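Local coordinates for particle-associated lyase (Acinetobacter bacteriophage AP22, PDB 4Y9V), which probably cleaves the capsular polysaccharide of Acinetobacter baumannii as a trimeric phage tailspike lyase, with capsular saccharide bound along its beta-helix, at residues A[164-169]-A[335-340]; A[282-287]-A[305-310]; A[353-358]-A[376-381]; A[153-158]-A[168-173]. All coordinates share one frame; numbering follows the deposited sequence. Where two conformers were deposited one is given.

Interaction 1 of 4, residues A[164-169]-A[335-340]; sequences PYRNYY and DMHGNV. With 49S (2-acetamido-2-deoxy-beta-D-mannopyranuronic acid), chain B; 49T (2-acetamido-2-deoxy-alpha-D-fucopyranose), chain C; SO4 (sulfate ion), chain K.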
# COMPACT_ATOMS: atom_id res chain seq x y z
N PRO A 164 -26.76 -14.91 -6.38
CA PRO A 164 -28.17 -15.13 -6.11
C PRO A 164 -28.90 -13.90 -5.61
O PRO A 164 -30.13 -13.94 -5.42
CB PRO A 164 -28.14 -16.24 -5.05
CG PRO A 164 -26.86 -15.90 -4.25
CD PRO A 164 -25.89 -15.54 -5.36
N TYR A 165 -28.21 -12.78 -5.36
CA TYR A 165 -28.86 -11.65 -4.73
C TYR A 165 -29.75 -10.83 -5.65
O TYR A 165 -30.72 -10.22 -5.18
CB TYR A 165 -27.82 -10.74 -4.01
CG TYR A 165 -27.42 -11.37 -2.68
CD1 TYR A 165 -26.38 -12.28 -2.61
CD2 TYR A 165 -28.14 -11.08 -1.54
CE1 TYR A 165 -26.07 -12.89 -1.38
CE2 TYR A 165 -27.83 -11.68 -0.33
CZ TYR A 165 -26.81 -12.59 -0.25
OH TYR A 165 -26.55 -13.19 0.96
N ARG A 166 -29.39 -10.70 -6.94
CA ARG A 166 -30.20 -9.91 -7.88
C ARG A 166 -30.17 -10.63 -9.22
O ARG A 166 -29.15 -11.17 -9.62
CB ARG A 166 -29.65 -8.48 -8.04
CG ARG A 166 -29.56 -7.71 -6.74
CD ARG A 166 -29.26 -6.24 -6.95
NE ARG A 166 -28.92 -5.60 -5.68
CZ ARG A 166 -28.67 -4.32 -5.55
NH1 ARG A 166 -28.77 -3.51 -6.60
NH2 ARG A 166 -28.26 -3.83 -4.38
N ASN A 167 -31.32 -10.62 -9.91
CA ASN A 167 -31.43 -11.41 -11.11
C ASN A 167 -30.41 -11.01 -12.19
O ASN A 167 -29.95 -11.87 -12.95
CB ASN A 167 -32.88 -11.35 -11.68
CG ASN A 167 -33.21 -10.07 -12.36
OD1 ASN A 167 -33.07 -9.00 -11.82
ND2 ASN A 167 -33.65 -10.26 -13.61
N TYR A 168 -30.08 -9.73 -12.23
CA TYR A 168 -29.17 -9.21 -13.24
C TYR A 168 -27.68 -9.37 -12.88
O TYR A 168 -26.83 -8.97 -13.66
CB TYR A 168 -29.50 -7.76 -13.56
CG TYR A 168 -29.48 -6.78 -12.43
CD1 TYR A 168 -28.33 -6.01 -12.17
CD2 TYR A 168 -30.60 -6.53 -11.64
CE1 TYR A 168 -28.31 -5.07 -11.16
CE2 TYR A 168 -30.59 -5.56 -10.63
CZ TYR A 168 -29.45 -4.83 -10.41
OH TYR A 168 -29.43 -3.82 -9.46
N TYR A 169 -27.40 -10.02 -11.76
CA TYR A 169 -26.01 -10.39 -11.43
C TYR A 169 -25.68 -11.68 -12.19
O TYR A 169 -25.75 -12.79 -11.66
CB TYR A 169 -25.85 -10.57 -9.94
CG TYR A 169 -25.94 -9.34 -9.08
CD1 TYR A 169 -25.89 -8.04 -9.60
CD2 TYR A 169 -26.00 -9.45 -7.69
CE1 TYR A 169 -25.92 -6.91 -8.75
CE2 TYR A 169 -25.98 -8.38 -6.86
CZ TYR A 169 -25.94 -7.09 -7.36
OH TYR A 169 -25.91 -5.98 -6.58
N ASP A 335 -18.60 2.28 -2.09
CA ASP A 335 -19.47 1.14 -2.28
C ASP A 335 -18.85 0.08 -3.16
O ASP A 335 -18.09 0.34 -4.11
CB ASP A 335 -20.80 1.61 -2.92
CG ASP A 335 -21.64 0.46 -3.52
OD1 ASP A 335 -22.34 -0.20 -2.72
OD2 ASP A 335 -21.54 0.28 -4.76
N MET A 336 -19.28 -1.16 -2.89
CA MET A 336 -19.15 -2.29 -3.79
C MET A 336 -20.45 -3.09 -3.72
O MET A 336 -20.80 -3.60 -2.65
CB MET A 336 -17.98 -3.23 -3.41
CG MET A 336 -16.65 -2.53 -3.23
SD MET A 336 -15.41 -3.77 -2.80
CE MET A 336 -14.09 -2.73 -2.18
N HIS A 337 -21.16 -3.20 -4.85
CA HIS A 337 -22.34 -4.04 -4.95
C HIS A 337 -21.95 -5.53 -5.02
O HIS A 337 -20.78 -5.90 -5.21
CB HIS A 337 -23.17 -3.66 -6.19
CG HIS A 337 -23.99 -2.43 -6.05
ND1 HIS A 337 -23.55 -1.16 -5.81
CD2 HIS A 337 -25.33 -2.32 -6.17
CE1 HIS A 337 -24.58 -0.33 -5.79
NE2 HIS A 337 -25.66 -1.01 -6.03
N GLY A 338 -22.96 -6.40 -4.95
CA GLY A 338 -22.76 -7.84 -4.99
C GLY A 338 -22.32 -8.44 -6.32
O GLY A 338 -22.09 -9.64 -6.37
N ASN A 339 -22.17 -7.64 -7.37
CA ASN A 339 -21.52 -8.10 -8.59
C ASN A 339 -20.08 -7.61 -8.71
O ASN A 339 -19.57 -7.59 -9.83
CB ASN A 339 -22.31 -7.69 -9.84
CG ASN A 339 -22.19 -6.19 -10.07
OD1 ASN A 339 -22.09 -5.43 -9.12
ND2 ASN A 339 -22.25 -5.79 -11.33
N VAL A 340 -19.44 -7.25 -7.59
CA VAL A 340 -18.10 -6.70 -7.59
C VAL A 340 -17.15 -7.63 -6.83
O VAL A 340 -17.39 -7.94 -5.66
CB VAL A 340 -18.07 -5.32 -6.90
CG1 VAL A 340 -16.65 -4.75 -6.88
CG2 VAL A 340 -19.04 -4.36 -7.57
C8 49S B . -25.69 -3.22 -9.27
C7 49S B . -26.09 -1.76 -9.25
O7 49S B . -25.23 -0.86 -9.31
N2 49S B . -27.41 -1.51 -9.15
C2 49S B . -27.95 -0.17 -9.05
C3 49S B . -28.63 0.29 -10.34
O3 49S B . -27.70 0.28 -11.43
C1 49S B . -28.98 -0.14 -7.93
O1 49S B . -28.46 -0.59 -6.71
O5 49S B . -30.05 -1.02 -8.24
C5 49S B . -30.79 -0.55 -9.39
C6 49S B . -31.98 -1.47 -9.59
O6A 49S B . -31.81 -2.71 -9.49
O6B 49S B . -33.07 -0.92 -9.86
C4 49S B . -29.89 -0.52 -10.62
O4 49S B . -30.74 0.08 -11.61
C1 49T C . -30.37 -0.04 -12.97
C2 49T C . -31.48 0.65 -13.77
N2 49T C . -31.81 1.95 -13.17
C7 49T C . -31.47 3.09 -13.75
O7 49T C . -30.80 3.18 -14.76
C8 49T C . -31.98 4.34 -13.03
O5 49T C . -30.18 -1.35 -13.37
C5 49T C . -31.34 -2.19 -13.32
C6 49T C . -30.91 -3.60 -13.67
C4 49T C . -32.40 -1.61 -14.25
O4 49T C . -31.89 -1.62 -15.58
C3 49T C . -32.73 -0.21 -13.81
O3 49T C . -33.64 0.39 -14.77
S SO4 K . -27.50 0.28 -3.27
O1 SO4 K . -27.70 -0.96 -4.00
O2 SO4 K . -26.46 0.09 -2.25
O3 SO4 K . -28.79 0.59 -2.63
O4 SO4 K . -27.10 1.43 -4.11

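Interaction 2 of 4, residues A[282-287]-A[305-310]; sequences ISNCQN and GGDGDL. With 49S (2-acetamido-2-deoxy-beta-D-mannopyranuronic acid), chain B; 49T (2-acetamido-2-deoxy-alpha-D-fucopyranose), chain C.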
# COMPACT_ATOMS: atom_id res chain seq x y z
N ILE A 282 -19.50 3.17 -11.51
CA ILE A 282 -18.67 2.25 -12.31
C ILE A 282 -19.57 1.05 -12.54
O ILE A 282 -19.87 0.32 -11.60
CB ILE A 282 -17.36 1.95 -11.56
CG1 ILE A 282 -16.54 3.21 -11.35
CG2 ILE A 282 -16.58 0.89 -12.33
CD1 ILE A 282 -15.38 3.05 -10.38
N SER A 283 -20.08 0.93 -13.77
CA SER A 283 -21.07 -0.06 -14.16
C SER A 283 -20.42 -1.14 -15.00
O SER A 283 -20.06 -0.88 -16.15
CB SER A 283 -22.20 0.59 -14.94
OG SER A 283 -22.96 1.43 -14.11
N ASN A 284 -20.27 -2.34 -14.46
CA ASN A 284 -19.87 -3.49 -15.29
C ASN A 284 -18.53 -3.25 -16.01
O ASN A 284 -18.43 -3.44 -17.21
CB ASN A 284 -20.98 -3.83 -16.28
CG ASN A 284 -22.32 -3.91 -15.60
OD1 ASN A 284 -23.18 -3.03 -15.78
ND2 ASN A 284 -22.49 -4.91 -14.76
N CYS A 285 -17.53 -2.83 -15.23
CA CYS A 285 -16.21 -2.51 -15.75
C CYS A 285 -15.15 -3.47 -15.25
O CYS A 285 -15.30 -4.16 -14.24
CB CYS A 285 -15.79 -1.10 -15.35
SG CYS A 285 -16.74 0.24 -16.10
N GLN A 286 -14.02 -3.50 -15.97
CA GLN A 286 -12.91 -4.39 -15.65
C GLN A 286 -11.60 -3.66 -15.81
O GLN A 286 -11.35 -3.08 -16.87
CB GLN A 286 -12.98 -5.63 -16.56
CG GLN A 286 -12.00 -6.74 -16.20
CD GLN A 286 -12.28 -7.98 -16.97
OE1 GLN A 286 -13.43 -8.35 -17.24
NE2 GLN A 286 -11.24 -8.65 -17.38
N ASN A 287 -10.77 -3.70 -14.76
CA ASN A 287 -9.42 -3.13 -14.81
C ASN A 287 -9.53 -1.62 -14.79
O ASN A 287 -9.48 -0.94 -15.81
CB ASN A 287 -8.57 -3.64 -16.00
CG ASN A 287 -8.43 -5.17 -16.15
OD1 ASN A 287 -7.93 -5.55 -17.22
ND2 ASN A 287 -8.86 -5.94 -15.23
N GLY A 305 -20.92 -1.27 -9.47
CA GLY A 305 -22.01 -2.21 -9.67
C GLY A 305 -22.37 -2.26 -11.15
O GLY A 305 -21.60 -2.76 -11.95
N GLY A 306 -23.55 -1.74 -11.49
CA GLY A 306 -24.00 -1.67 -12.87
C GLY A 306 -25.42 -2.16 -13.06
O GLY A 306 -26.26 -1.98 -12.17
N ASP A 307 -25.67 -2.67 -14.24
CA ASP A 307 -27.04 -3.01 -14.65
C ASP A 307 -27.06 -4.39 -15.29
O ASP A 307 -26.23 -5.24 -14.99
CB ASP A 307 -27.72 -1.86 -15.39
CG ASP A 307 -27.15 -1.59 -16.76
OD1 ASP A 307 -26.03 -1.04 -16.83
OD2 ASP A 307 -27.78 -1.95 -17.77
N GLY A 308 -28.05 -4.65 -16.15
CA GLY A 308 -28.39 -5.98 -16.57
C GLY A 308 -28.58 -6.19 -18.06
O GLY A 308 -29.16 -7.21 -18.44
N ASP A 309 -28.11 -5.29 -18.90
CA ASP A 309 -28.16 -5.54 -20.31
C ASP A 309 -27.09 -6.57 -20.73
O ASP A 309 -26.14 -6.84 -20.01
CB ASP A 309 -27.98 -4.24 -21.09
CG ASP A 309 -29.14 -3.28 -21.00
OD1 ASP A 309 -30.17 -3.60 -20.35
OD2 ASP A 309 -29.00 -2.16 -21.57
N LEU A 310 -27.26 -7.10 -21.94
CA LEU A 310 -26.28 -7.98 -22.55
C LEU A 310 -24.89 -7.35 -22.44
O LEU A 310 -24.69 -6.21 -22.85
CB LEU A 310 -26.69 -8.19 -24.00
CG LEU A 310 -25.85 -9.18 -24.79
CD1 LEU A 310 -26.06 -10.58 -24.24
CD2 LEU A 310 -26.23 -9.17 -26.26
C8 49S B . -25.69 -3.22 -9.27
C7 49S B . -26.09 -1.76 -9.25
O7 49S B . -25.23 -0.86 -9.31
N2 49S B . -27.41 -1.51 -9.15
C2 49S B . -27.95 -0.17 -9.05
C3 49S B . -28.63 0.29 -10.34
O3 49S B . -27.70 0.28 -11.43
C1 49S B . -28.98 -0.14 -7.93
O1 49S B . -28.46 -0.59 -6.71
O5 49S B . -30.05 -1.02 -8.24
C5 49S B . -30.79 -0.55 -9.39
C6 49S B . -31.98 -1.47 -9.59
O6A 49S B . -31.81 -2.71 -9.49
O6B 49S B . -33.07 -0.92 -9.86
C4 49S B . -29.89 -0.52 -10.62
O4 49S B . -30.74 0.08 -11.61
C1 49T C . -30.37 -0.04 -12.97
C2 49T C . -31.48 0.65 -13.77
N2 49T C . -31.81 1.95 -13.17
C7 49T C . -31.47 3.09 -13.75
O7 49T C . -30.80 3.18 -14.76
C8 49T C . -31.98 4.34 -13.03
O5 49T C . -30.18 -1.35 -13.37
C5 49T C . -31.34 -2.19 -13.32
C6 49T C . -30.91 -3.60 -13.67
C4 49T C . -32.40 -1.61 -14.25
O4 49T C . -31.89 -1.62 -15.58
C3 49T C . -32.73 -0.21 -13.81
O3 49T C . -33.64 0.39 -14.77
O HOH W 1 -25.49 0.82 -14.80
O HOH W 2 -24.57 -6.62 -13.11
O HOH W 3 -24.79 -5.28 -12.85

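Interaction 3 of 4, residues A[353-358]-A[376-381]; sequences ATFGAG and VLIAEP. Unlike the reference sequence in segment 376-381: E380 (reference Lys).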
# COMPACT_ATOMS: atom_id res chain seq x y z
N ALA A 353 -19.30 1.56 4.65
CA ALA A 353 -18.64 0.83 3.55
C ALA A 353 -19.46 -0.41 3.24
O ALA A 353 -19.85 -1.13 4.17
CB ALA A 353 -17.23 0.42 3.95
N THR A 354 -19.66 -0.70 1.96
CA THR A 354 -20.25 -1.94 1.51
C THR A 354 -19.18 -2.78 0.81
O THR A 354 -18.26 -2.26 0.17
CB THR A 354 -21.46 -1.69 0.59
OG1 THR A 354 -20.99 -0.90 -0.48
CG2 THR A 354 -22.62 -1.05 1.32
N PHE A 355 -19.28 -4.11 0.95
CA PHE A 355 -18.10 -4.97 0.68
C PHE A 355 -18.21 -5.89 -0.52
O PHE A 355 -17.29 -6.67 -0.76
CB PHE A 355 -17.74 -5.78 1.94
CG PHE A 355 -16.29 -5.80 2.31
CD1 PHE A 355 -15.94 -6.11 3.62
CD2 PHE A 355 -15.25 -5.59 1.40
CE1 PHE A 355 -14.60 -6.19 4.01
CE2 PHE A 355 -13.94 -5.65 1.79
CZ PHE A 355 -13.60 -5.97 3.09
N GLY A 356 -19.31 -5.82 -1.27
CA GLY A 356 -19.39 -6.54 -2.51
C GLY A 356 -19.44 -8.06 -2.35
O GLY A 356 -19.83 -8.62 -1.34
N ALA A 357 -19.07 -8.74 -3.46
CA ALA A 357 -19.24 -10.17 -3.56
C ALA A 357 -18.20 -10.98 -2.78
O ALA A 357 -18.52 -12.05 -2.25
CB ALA A 357 -19.16 -10.60 -5.02
N GLY A 358 -16.96 -10.47 -2.75
CA GLY A 358 -15.83 -11.16 -2.15
C GLY A 358 -14.56 -10.93 -2.95
O GLY A 358 -14.55 -10.36 -4.03
N VAL A 376 -18.65 -1.47 8.42
CA VAL A 376 -18.48 -2.22 7.20
C VAL A 376 -19.60 -3.26 7.11
O VAL A 376 -19.80 -4.02 8.09
CB VAL A 376 -17.10 -2.95 7.17
CG1 VAL A 376 -16.94 -3.74 5.88
CG2 VAL A 376 -15.96 -1.94 7.31
N LEU A 377 -20.28 -3.30 5.99
CA LEU A 377 -21.41 -4.19 5.76
C LEU A 377 -21.12 -5.16 4.62
O LEU A 377 -20.72 -4.75 3.53
CB LEU A 377 -22.64 -3.37 5.40
CG LEU A 377 -23.94 -4.19 5.19
CD1 LEU A 377 -24.41 -4.82 6.48
CD2 LEU A 377 -25.00 -3.27 4.59
N ILE A 378 -21.36 -6.44 4.88
CA ILE A 378 -21.31 -7.52 3.89
C ILE A 378 -22.77 -7.99 3.71
O ILE A 378 -23.26 -8.79 4.48
CB ILE A 378 -20.37 -8.64 4.33
CG1 ILE A 378 -18.98 -8.18 4.64
CG2 ILE A 378 -20.36 -9.74 3.28
CD1 ILE A 378 -18.09 -9.20 5.32
N ALA A 379 -23.47 -7.44 2.74
CA ALA A 379 -24.90 -7.69 2.56
C ALA A 379 -25.25 -8.45 1.31
O ALA A 379 -26.40 -8.92 1.23
CB ALA A 379 -25.64 -6.37 2.44
N GLU A 380 -24.32 -8.63 0.36
CA GLU A 380 -24.58 -9.49 -0.81
C GLU A 380 -23.39 -10.45 -0.99
O GLU A 380 -22.78 -10.49 -2.07
CB GLU A 380 -24.86 -8.67 -2.07
CG GLU A 380 -26.13 -7.83 -1.97
CD GLU A 380 -26.54 -7.16 -3.29
OE1 GLU A 380 -25.67 -6.66 -4.01
OE2 GLU A 380 -27.76 -7.16 -3.59
N PRO A 381 -23.01 -11.22 0.04
CA PRO A 381 -21.81 -12.03 -0.10
C PRO A 381 -21.98 -13.22 -1.04
O PRO A 381 -22.95 -13.97 -0.96
CB PRO A 381 -21.55 -12.55 1.33
CG PRO A 381 -22.91 -12.51 1.99
CD PRO A 381 -23.59 -11.30 1.38
O HOH W 4 -21.81 -7.36 0.19

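Interaction 4 of 4, residues A[153-158]-A[168-173]; sequences VIYCTD and YYRKGE. With 49S (2-acetamido-2-deoxy-beta-D-mannopyranuronic acid), chain B; 49T (2-acetamido-2-deoxy-alpha-D-fucopyranose), chain C.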
# COMPACT_ATOMS: atom_id res chain seq x y z
N VAL A 153 -16.34 -10.31 -25.11
CA VAL A 153 -17.09 -10.46 -23.86
C VAL A 153 -17.60 -11.89 -23.81
O VAL A 153 -18.28 -12.36 -24.73
CB VAL A 153 -18.29 -9.50 -23.79
CG1 VAL A 153 -18.89 -9.55 -22.38
CG2 VAL A 153 -17.92 -8.07 -24.19
N ILE A 154 -17.28 -12.59 -22.71
CA ILE A 154 -17.91 -13.84 -22.37
C ILE A 154 -19.09 -13.45 -21.47
O ILE A 154 -18.89 -12.74 -20.49
CB ILE A 154 -16.93 -14.75 -21.60
CG1 ILE A 154 -15.70 -15.07 -22.41
CG2 ILE A 154 -17.64 -16.01 -21.08
CD1 ILE A 154 -14.53 -15.65 -21.62
N TYR A 155 -20.31 -13.89 -21.78
CA TYR A 155 -21.47 -13.46 -21.00
C TYR A 155 -22.49 -14.56 -20.91
O TYR A 155 -22.88 -15.15 -21.92
CB TYR A 155 -22.10 -12.18 -21.61
CG TYR A 155 -23.19 -11.56 -20.76
CD1 TYR A 155 -22.89 -10.82 -19.64
CD2 TYR A 155 -24.52 -11.76 -21.07
CE1 TYR A 155 -23.86 -10.26 -18.84
CE2 TYR A 155 -25.52 -11.18 -20.29
CZ TYR A 155 -25.20 -10.44 -19.18
OH TYR A 155 -26.23 -9.90 -18.44
N CYS A 156 -22.94 -14.83 -19.69
CA CYS A 156 -24.03 -15.78 -19.45
C CYS A 156 -25.34 -15.03 -19.35
O CYS A 156 -25.52 -14.17 -18.51
CB CYS A 156 -23.76 -16.53 -18.16
SG CYS A 156 -25.05 -17.74 -17.76
N THR A 157 -26.30 -15.41 -20.23
CA THR A 157 -27.57 -14.70 -20.27
C THR A 157 -28.55 -15.12 -19.19
O THR A 157 -29.59 -14.48 -19.03
CB THR A 157 -28.19 -14.84 -21.68
OG1 THR A 157 -28.36 -16.21 -22.00
CG2 THR A 157 -27.33 -14.22 -22.76
N ASP A 158 -28.23 -16.17 -18.43
CA ASP A 158 -29.09 -16.70 -17.38
C ASP A 158 -29.05 -15.83 -16.13
O ASP A 158 -27.99 -15.49 -15.57
CB ASP A 158 -28.68 -18.13 -17.08
CG ASP A 158 -28.65 -19.09 -18.27
OD1 ASP A 158 -29.61 -19.03 -19.06
OD2 ASP A 158 -27.67 -19.85 -18.52
N TYR A 168 -30.08 -9.73 -12.23
CA TYR A 168 -29.17 -9.21 -13.24
C TYR A 168 -27.68 -9.37 -12.88
O TYR A 168 -26.83 -8.97 -13.66
CB TYR A 168 -29.50 -7.76 -13.56
CG TYR A 168 -29.48 -6.78 -12.43
CD1 TYR A 168 -28.33 -6.01 -12.17
CD2 TYR A 168 -30.60 -6.53 -11.64
CE1 TYR A 168 -28.31 -5.07 -11.16
CE2 TYR A 168 -30.59 -5.56 -10.63
CZ TYR A 168 -29.45 -4.83 -10.41
OH TYR A 168 -29.43 -3.82 -9.46
N TYR A 169 -27.40 -10.02 -11.76
CA TYR A 169 -26.01 -10.39 -11.43
C TYR A 169 -25.68 -11.68 -12.19
O TYR A 169 -25.75 -12.79 -11.66
CB TYR A 169 -25.85 -10.57 -9.94
CG TYR A 169 -25.94 -9.34 -9.08
CD1 TYR A 169 -25.89 -8.04 -9.60
CD2 TYR A 169 -26.00 -9.45 -7.69
CE1 TYR A 169 -25.92 -6.91 -8.75
CE2 TYR A 169 -25.98 -8.38 -6.86
CZ TYR A 169 -25.94 -7.09 -7.36
OH TYR A 169 -25.91 -5.98 -6.58
N ARG A 170 -25.33 -11.49 -13.47
CA ARG A 170 -25.01 -12.55 -14.40
C ARG A 170 -23.51 -12.62 -14.58
O ARG A 170 -22.78 -11.62 -14.48
CB ARG A 170 -25.72 -12.34 -15.75
CG ARG A 170 -27.22 -12.14 -15.58
CD ARG A 170 -28.00 -12.37 -16.88
NE ARG A 170 -29.38 -11.91 -16.74
CZ ARG A 170 -29.76 -10.66 -16.79
NH1 ARG A 170 -28.90 -9.71 -17.16
NH2 ARG A 170 -30.98 -10.32 -16.45
N LYS A 171 -23.00 -13.83 -14.83
CA LYS A 171 -21.55 -14.03 -14.93
C LYS A 171 -21.05 -13.68 -16.34
O LYS A 171 -21.76 -13.77 -17.33
CB LYS A 171 -21.14 -15.42 -14.49
CG LYS A 171 -21.63 -16.56 -15.34
CD LYS A 171 -21.12 -17.90 -14.83
CE LYS A 171 -21.59 -19.07 -15.66
NZ LYS A 171 -21.14 -20.35 -15.08
N GLY A 172 -19.76 -13.32 -16.39
CA GLY A 172 -19.09 -12.99 -17.63
C GLY A 172 -17.82 -12.24 -17.33
O GLY A 172 -17.52 -11.93 -16.18
N GLU A 173 -17.05 -11.93 -18.38
CA GLU A 173 -15.84 -11.15 -18.23
C GLU A 173 -15.39 -10.64 -19.61
O GLU A 173 -15.83 -11.16 -20.64
CB GLU A 173 -14.72 -11.95 -17.54
CG GLU A 173 -14.30 -13.22 -18.25
CD GLU A 173 -13.57 -14.12 -17.26
OE1 GLU A 173 -14.26 -14.75 -16.40
OE2 GLU A 173 -12.32 -14.16 -17.27
C8 49S B . -25.69 -3.22 -9.27
C7 49S B . -26.09 -1.76 -9.25
O7 49S B . -25.23 -0.86 -9.31
N2 49S B . -27.41 -1.51 -9.15
C2 49S B . -27.95 -0.17 -9.05
C3 49S B . -28.63 0.29 -10.34
O3 49S B . -27.70 0.28 -11.43
C1 49S B . -28.98 -0.14 -7.93
O1 49S B . -28.46 -0.59 -6.71
O5 49S B . -30.05 -1.02 -8.24
C5 49S B . -30.79 -0.55 -9.39
C6 49S B . -31.98 -1.47 -9.59
O6A 49S B . -31.81 -2.71 -9.49
O6B 49S B . -33.07 -0.92 -9.86
C4 49S B . -29.89 -0.52 -10.62
O4 49S B . -30.74 0.08 -11.61
C1 49T C . -30.37 -0.04 -12.97
C2 49T C . -31.48 0.65 -13.77
N2 49T C . -31.81 1.95 -13.17
C7 49T C . -31.47 3.09 -13.75
O7 49T C . -30.80 3.18 -14.76
C8 49T C . -31.98 4.34 -13.03
O5 49T C . -30.18 -1.35 -13.37
C5 49T C . -31.34 -2.19 -13.32
C6 49T C . -30.91 -3.60 -13.67
C4 49T C . -32.40 -1.61 -14.25
O4 49T C . -31.89 -1.62 -15.58
C3 49T C . -32.73 -0.21 -13.81
O3 49T C . -33.64 0.39 -14.77
O HOH W 5 -25.77 -8.49 -16.26

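Interaction 1 of 4, residues A[164-169]-A[335-340]
With its CG opposite the carbonyl carbon (chi1 -69°), Y169 lays its ring over G338 and N339. The backbone sets N339 CB against that ring, and a chi1 of 72° swings the N339 amide nearly parallel to it. N339 CB stands 4.0 Å from the Y169 ring centroid and 27° off the ring normal, a CH-pi contact. G338 C continues this face, 3.7 Å from Y169 CE2, and R166 CB covers the opposite one. Y169 OH is held by E380. The contact thus joins a loop of the Ig-like domain to a turn of the pectin lyase-like beta-helix, forming one side of the glycan pocket. R166 NH1 donates to 49S O1 at 2.9 Å; H337 NE2 is hydrogen-bonded to the same oxygen at 2.9 Å. Three bonds grip Y168 OH: it accepts from R166 NH1 (3.0 Å, in the guanidinium plane) and from 49S N2, and donates to 49S O6A at 2.6 Å. The Y168 ring carries 49T C6 over its centre. Bonding of H337 ND1 to D335 OD2 at 2.7 Å fixes the imidazole's rotation, while R166 NH2 binds O1 of a sulfate, probably from the crystallisation liquor, at 2.9 Å.

Interaction 2 of 4, residues A[282-287]-A[305-310]
G305 opens the second segment as a parallel bridge partner of S283. Its N donates to I282 O at 2.9 Å and 173°, and its O receives N284 N at 2.9 Å, so the two bonds flank S283. At G306 the chain leaves the strand with backbone angles (132°/-151°) suited to glycine. Its CA packs 3.3 Å from N284 OD1 and also against S283 OG. Both backbone polar atoms of G306 face the saccharide: G306 N donates to 49S O7 at 2.9 Å, almost straight, and 49S O3 donates to G306 O at 2.8 Å, so one residue both gives and takes a bond from the same sugar. D307 comes next. Its N donates to N284 OD1 at 2.9 Å, in the carbonyl plane and on a lone pair, while N284 ND2 is held by V313 O; both ends of that amide are therefore fixed. D307 OD1 reaches S283 OG through a water, OD2 forms a salt bridge with R255, and D307 CB lies 3.2 Å from 49T O5. G308 passes close to 49T C6, its N 3.9 Å away. The segment then runs outward through D309 to L310, whose side chain touches V202 and L204 of strand 201-207. At the start of the contact, strand 278-283 lies between strands 250-255 and 302-305, parallel to both, as in successive rungs of a beta-helix.

Interaction 3 of 4, residues A[353-358]-A[376-381]
F355 forms the apolar centre, its ring flanked obliquely by V376 and I378. F355 CD1 approaches V376 CG1 to 3.4 Å, and that methyl is placed there by a chi1 of 180°, opposite the backbone N. I378 lies alongside the phenyl group, pointing the same way, with its CG1 3.8 Å from F355 CD1. The F355 chi1 of -134° departs from the staggered positions, turning the ring into the interior, where F386 and Y362 meet it edge-to-face. A353 CB and V376 CG2, 4.3 Å apart, extend the apolar patch. Around it the backbones run alongside in the same direction, A353 opposite V376, T354 opposite L377 and F355 opposite I378, the stacking expected of successive coils in a parallel beta-helix. L377 N donates to A353 O at 2.9 Å with an N-H...O angle of 161°; the return bond, F355 N to L377 O, is weak. Beyond this single bridge the chains part, and a water spans the gap, donating to G356 O at 2.8 Å and accepting from E380 N at 2.8 Å. G356 adopts a positive phi, which favours glycine, and A357 then lies against E380 and P381. At the polar edge, T354 OG1 bonds to D335 OD1 and M336 N. E380, a lysine in the reference sequence, sends its carboxylate to R166 NE as a salt bridge and to G338 N, which probably helps to position R166 and Y169 of the glycan pocket.

Interaction 4 of 4, residues A[153-158]-A[168-173]
Backbone bonds join I154 to E173 and C156 to K171 in an antiparallel ladder. I154 N donates to E173 O at 2.9 Å in the hydrogen-bonded pair; its return bond is less certain, because I154 O sits too close to a neighbour in the model. C156 N donates to K171 O at 2.8 Å and 171°, nearly straight. Between them Y155 and G172 form a non-hydrogen-bonded pair with CA atoms only 4.2 Å apart. Among the polar side chains, R170 NH1 donates to Y155 OH at 3.0 Å, the phenol oxygen lying near the guanidinium plane although ring and guanidinium are 65° apart. That hydroxyl in turn donates to a water at 2.6 Å, and the water donates a hydrogen bond to Y168 O. R170 is further held by G308 O and by a salt bridge to D159. Packing supplies the rest: the R170 aliphatic chain lies against the carbonyls of T157 and D158, with CD 3.4 Å from D158 O. K171 (chi1 66°, then fully extended) sets its CG 3.5 Å from C156 CB and carries NZ to N194 O and E199, while I154 and E173 lie side by side, E173 ending on Y195 and Y192. In the Ig-like domain, strand 151-156 pairs on its two edges with strands 172-181 and 201-207, antiparallel to both, with V153 on L204 and V206 and I154 on I201.

Along the chain interaction 4 comes first, shares Y168 and Y169 with interaction 1, and precedes interaction 2; interaction 3 comes last. Interaction 2 falls within the sequence span of interaction 1. The centre of interaction 1 lies about 10 Å from the centres of interactions 2 and 3 and about 12 Å from that of interaction 4, whereas the centres of interactions 3 and 4 are about 20 Å apart. N339 to G305, D335 to T354 and G308 to R170 are probable hydrogen bonds between contacts. Interactions 2 and 4 reach the same mixed sheet, through strands 278-283 and 151-156. The Ig-like domain thus packs on the beta-helix, and interactions 1, 2 and 4 meet at the bound saccharide, with interaction 3 joined to interaction 1 through E380 and T354.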